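Local atomic coordinates of homocysteine S-methyltransferase (Escherichia coli, PDB entry 5DMM), a protein that catalyses zinc-dependent methyl transfer from S-methylmethionine, or less efficiently S-adenosylmethionine, to homocysteine, yielding methionine. Residues T169-E177 and E201-L209. Residues are numbered along the deposited sequence; the frame is centred on the assembly and turned at random.
Sequences TLPNFSEIE and EHLSDGTPL
T207 CG2 sits over one face of the F173 ring, 4.0 Å from the ring centroid in a CH-pi contact, while E177 OE2 lies over the opposite face toward the rim. The anti torsion of F173 (chi1 -170°) presents the first face to T207, the side chains crossing at about a right angle, and V212 and L215 of helix 209-217 add apolar cover. The carboxylate of D205 is the polar hub, short enough to bridge the helix start and its own turn. F173 N donates to D205 OD2 (2.8 Å) in a nearly straight bond (173°) from above the carboxylate plane; a water also donates to OD2. D205 OD1 accepts T207 N (3.0 Å) on its anti side and T207 OG1 (2.8 Å) on its syn side, which fixes the acid's rotation. Threonine suits its place: its hydroxyl grips D205 while its methyl meets the ring. Next to F173 N, L203 CD1 also meets I176 CD1 tip to tip at 3.7 Å, and P171 packs on S204, whose hydroxyl bonds T196. A weak bond joins D205 N to P171 O. N172, the N-cap of helix 173-183, accepts E175 N through OD1. At the positive phi of G206 (107°) a CB would jam against the preceding carbonyl O. The type I turn L203-G206, overlapped by an Asx turn from D205 to T207, thus joins neighbouring beta-alpha loops of a TIM barrel, with T169 lining the homocysteine pocket.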
loop_
_atom_site.group_PDB
_atom_site.type_symbol
_atom_site.label_atom_id
_atom_site.label_comp_id
_atom_site.label_asym_id
_atom_site.label_seq_id
_atom_site.Cartn_x
_atom_site.Cartn_y
_atom_site.Cartn_z
ATOM N N THR A 169 -4.328 4.717 -0.167
ATOM C CA THR A 169 -5.697 5.067 0.202
ATOM C C THR A 169 -5.781 6.534 0.665
ATOM O O THR A 169 -6.577 6.884 1.540
ATOM C CB THR A 169 -6.241 4.124 1.322
ATOM O OG1 THR A 169 -5.687 2.812 1.160
ATOM C CG2 THR A 169 -7.762 4.028 1.283
ATOM N N LEU A 170 -4.965 7.386 0.053
ATOM C CA LEU A 170 -4.828 8.787 0.468
ATOM C C LEU A 170 -5.899 9.678 -0.176
ATOM O O LEU A 170 -5.987 9.741 -1.391
ATOM C CB LEU A 170 -3.438 9.307 0.094
ATOM C CG LEU A 170 -2.219 8.483 0.534
ATOM C CD1 LEU A 170 -0.956 9.110 -0.020
ATOM C CD2 LEU A 170 -2.145 8.375 2.050
ATOM N N PRO A 171 -6.699 10.381 0.642
ATOM C CA PRO A 171 -7.823 11.181 0.146
ATOM C C PRO A 171 -7.614 12.688 0.212
ATOM O O PRO A 171 -8.434 13.429 -0.327
ATOM C CB PRO A 171 -8.940 10.792 1.100
ATOM C CG PRO A 171 -8.196 10.667 2.432
ATOM C CD PRO A 171 -6.794 10.172 2.099
ATOM N N ASN A 172 -6.550 13.117 0.887
ATOM C CA ASN A 172 -6.374 14.501 1.309
ATOM C C ASN A 172 -5.058 15.092 0.802
ATOM O O ASN A 172 -3.977 14.563 1.074
ATOM C CB ASN A 172 -6.447 14.571 2.843
ATOM C CG ASN A 172 -6.313 15.981 3.379
ATOM O OD1 ASN A 172 -5.223 16.553 3.378
ATOM N ND2 ASN A 172 -7.423 16.539 3.864
ATOM N N PHE A 173 -5.163 16.191 0.058
ATOM C CA PHE A 173 -4.022 16.836 -0.591
ATOM C C PHE A 173 -3.029 17.420 0.398
ATOM O O PHE A 173 -1.815 17.272 0.219
ATOM C CB PHE A 173 -4.522 17.933 -1.539
ATOM C CG PHE A 173 -3.462 18.510 -2.430
ATOM C CD1 PHE A 173 -2.589 17.694 -3.125
ATOM C CD2 PHE A 173 -3.370 19.882 -2.610
ATOM C CE1 PHE A 173 -1.615 18.237 -3.968
ATOM C CE2 PHE A 173 -2.403 20.433 -3.452
ATOM C CZ PHE A 173 -1.522 19.605 -4.127
ATOM N N SER A 174 -3.524 18.086 1.439
ATOM C CA SER A 174 -2.613 18.710 2.395
ATOM C C SER A 174 -1.803 17.629 3.114
ATOM O O SER A 174 -0.621 17.817 3.391
ATOM C CB SER A 174 -3.372 19.595 3.398
ATOM O OG SER A 174 -4.150 18.829 4.301
ATOM N N GLU A 175 -2.421 16.478 3.373
ATOM C CA GLU A 175 -1.696 15.366 3.992
ATOM C C GLU A 175 -0.678 14.762 3.009
ATOM O O GLU A 175 0.430 14.394 3.391
ATOM C CB GLU A 175 -2.675 14.299 4.490
ATOM C CG GLU A 175 -2.006 13.020 4.989
ATOM C CD GLU A 175 -3.003 11.981 5.466
ATOM O OE1 GLU A 175 -4.156 11.968 4.975
ATOM O OE2 GLU A 175 -2.629 11.177 6.344
ATOM N N ILE A 176 -1.044 14.688 1.733
ATOM C CA ILE A 176 -0.116 14.204 0.719
ATOM C C ILE A 176 1.138 15.085 0.673
ATOM O O ILE A 176 2.260 14.573 0.611
ATOM C CB ILE A 176 -0.800 14.131 -0.667
ATOM C CG1 ILE A 176 -1.782 12.941 -0.688
ATOM C CG2 ILE A 176 0.244 13.997 -1.764
ATOM C CD1 ILE A 176 -2.773 12.969 -1.844
ATOM N N GLU A 177 0.954 16.405 0.726
ATOM C CA GLU A 177 2.083 17.341 0.773
ATOM C C GLU A 177 2.967 17.111 1.996
ATOM O O GLU A 177 4.190 17.034 1.891
ATOM C CB GLU A 177 1.586 18.789 0.793
ATOM C CG GLU A 177 0.637 19.157 -0.321
ATOM C CD GLU A 177 -0.016 20.511 -0.103
ATOM O OE1 GLU A 177 0.509 21.314 0.706
ATOM O OE2 GLU A 177 -1.059 20.772 -0.740
ATOM N N GLU A 201 -11.160 12.367 -12.194
ATOM C CA GLU A 201 -10.135 13.414 -12.265
ATOM C C GLU A 201 -9.920 14.184 -10.959
ATOM O O GLU A 201 -9.261 15.219 -10.954
ATOM C CB GLU A 201 -10.474 14.424 -13.369
ATOM C CG GLU A 201 -10.774 13.817 -14.724
ATOM C CD GLU A 201 -12.221 14.007 -15.119
ATOM O OE1 GLU A 201 -12.716 15.156 -15.040
ATOM O OE2 GLU A 201 -12.870 13.006 -15.496
ATOM N N HIS A 202 -10.472 13.701 -9.853
ATOM C CA HIS A 202 -10.343 14.441 -8.600
ATOM C C HIS A 202 -10.069 13.533 -7.415
ATOM O O HIS A 202 -10.668 12.476 -7.287
ATOM C CB HIS A 202 -11.606 15.270 -8.321
ATOM C CG HIS A 202 -11.871 16.335 -9.341
ATOM N ND1 HIS A 202 -12.634 16.112 -10.470
ATOM C CD2 HIS A 202 -11.469 17.626 -9.409
ATOM C CE1 HIS A 202 -12.688 17.219 -11.189
ATOM N NE2 HIS A 202 -11.989 18.155 -10.566
ATOM N N LEU A 203 -9.159 13.972 -6.554
ATOM C CA LEU A 203 -8.986 13.395 -5.223
ATOM C C LEU A 203 -10.304 13.361 -4.471
ATOM O O LEU A 203 -11.190 14.159 -4.759
ATOM C CB LEU A 203 -7.981 14.220 -4.414
ATOM C CG LEU A 203 -6.541 13.765 -4.201
ATOM C CD1 LEU A 203 -5.954 14.496 -2.977
ATOM C CD2 LEU A 203 -6.467 12.270 -4.021
ATOM N N SER A 204 -10.421 12.473 -3.481
ATOM C CA SER A 204 -11.605 12.420 -2.629
ATOM C C SER A 204 -11.960 13.794 -2.035
ATOM O O SER A 204 -13.139 14.138 -1.947
ATOM C CB SER A 204 -11.410 11.408 -1.493
ATOM O OG SER A 204 -11.397 10.073 -1.978
ATOM N N ASP A 205 -10.951 14.578 -1.650
ATOM C CA ASP A 205 -11.195 15.896 -1.045
ATOM C C ASP A 205 -11.483 17.006 -2.063
ATOM O O ASP A 205 -11.653 18.163 -1.680
ATOM C CB ASP A 205 -10.019 16.315 -0.158
ATOM C CG ASP A 205 -8.776 16.726 -0.946
ATOM O OD1 ASP A 205 -8.756 16.628 -2.191
ATOM O OD2 ASP A 205 -7.790 17.141 -0.305
ATOM N N GLY A 206 -11.512 16.660 -3.348
ATOM C CA GLY A 206 -11.868 17.622 -4.380
ATOM C C GLY A 206 -10.728 18.123 -5.261
ATOM O O GLY A 206 -10.968 18.719 -6.311
ATOM N N THR A 207 -9.488 17.881 -4.846
ATOM C CA THR A 207 -8.319 18.376 -5.572
ATOM C C THR A 207 -8.203 17.762 -6.969
ATOM O O THR A 207 -8.250 16.552 -7.121
ATOM C CB THR A 207 -7.011 18.079 -4.791
ATOM O OG1 THR A 207 -7.137 18.543 -3.443
ATOM C CG2 THR A 207 -5.815 18.764 -5.452
ATOM N N PRO A 208 -8.037 18.604 -7.995
ATOM C CA PRO A 208 -7.753 18.071 -9.332
ATOM C C PRO A 208 -6.488 17.207 -9.328
ATOM O O PRO A 208 -5.487 17.599 -8.736
ATOM C CB PRO A 208 -7.555 19.341 -10.180
ATOM C CG PRO A 208 -8.330 20.400 -9.444
ATOM C CD PRO A 208 -8.117 20.078 -7.992
ATOM N N LEU A 209 -6.528 16.051 -9.980
ATOM C CA LEU A 209 -5.363 15.176 -9.992
ATOM C C LEU A 209 -4.142 15.823 -10.646
ATOM O O LEU A 209 -3.015 15.489 -10.291
ATOM C CB LEU A 209 -5.697 13.852 -10.678
ATOM C CG LEU A 209 -6.519 12.888 -9.821
ATOM C CD1 LEU A 209 -6.998 11.701 -10.659
ATOM C CD2 LEU A 209 -5.684 12.419 -8.635
HETATM O O HOH W 1 -6.602 19.145 1.465
#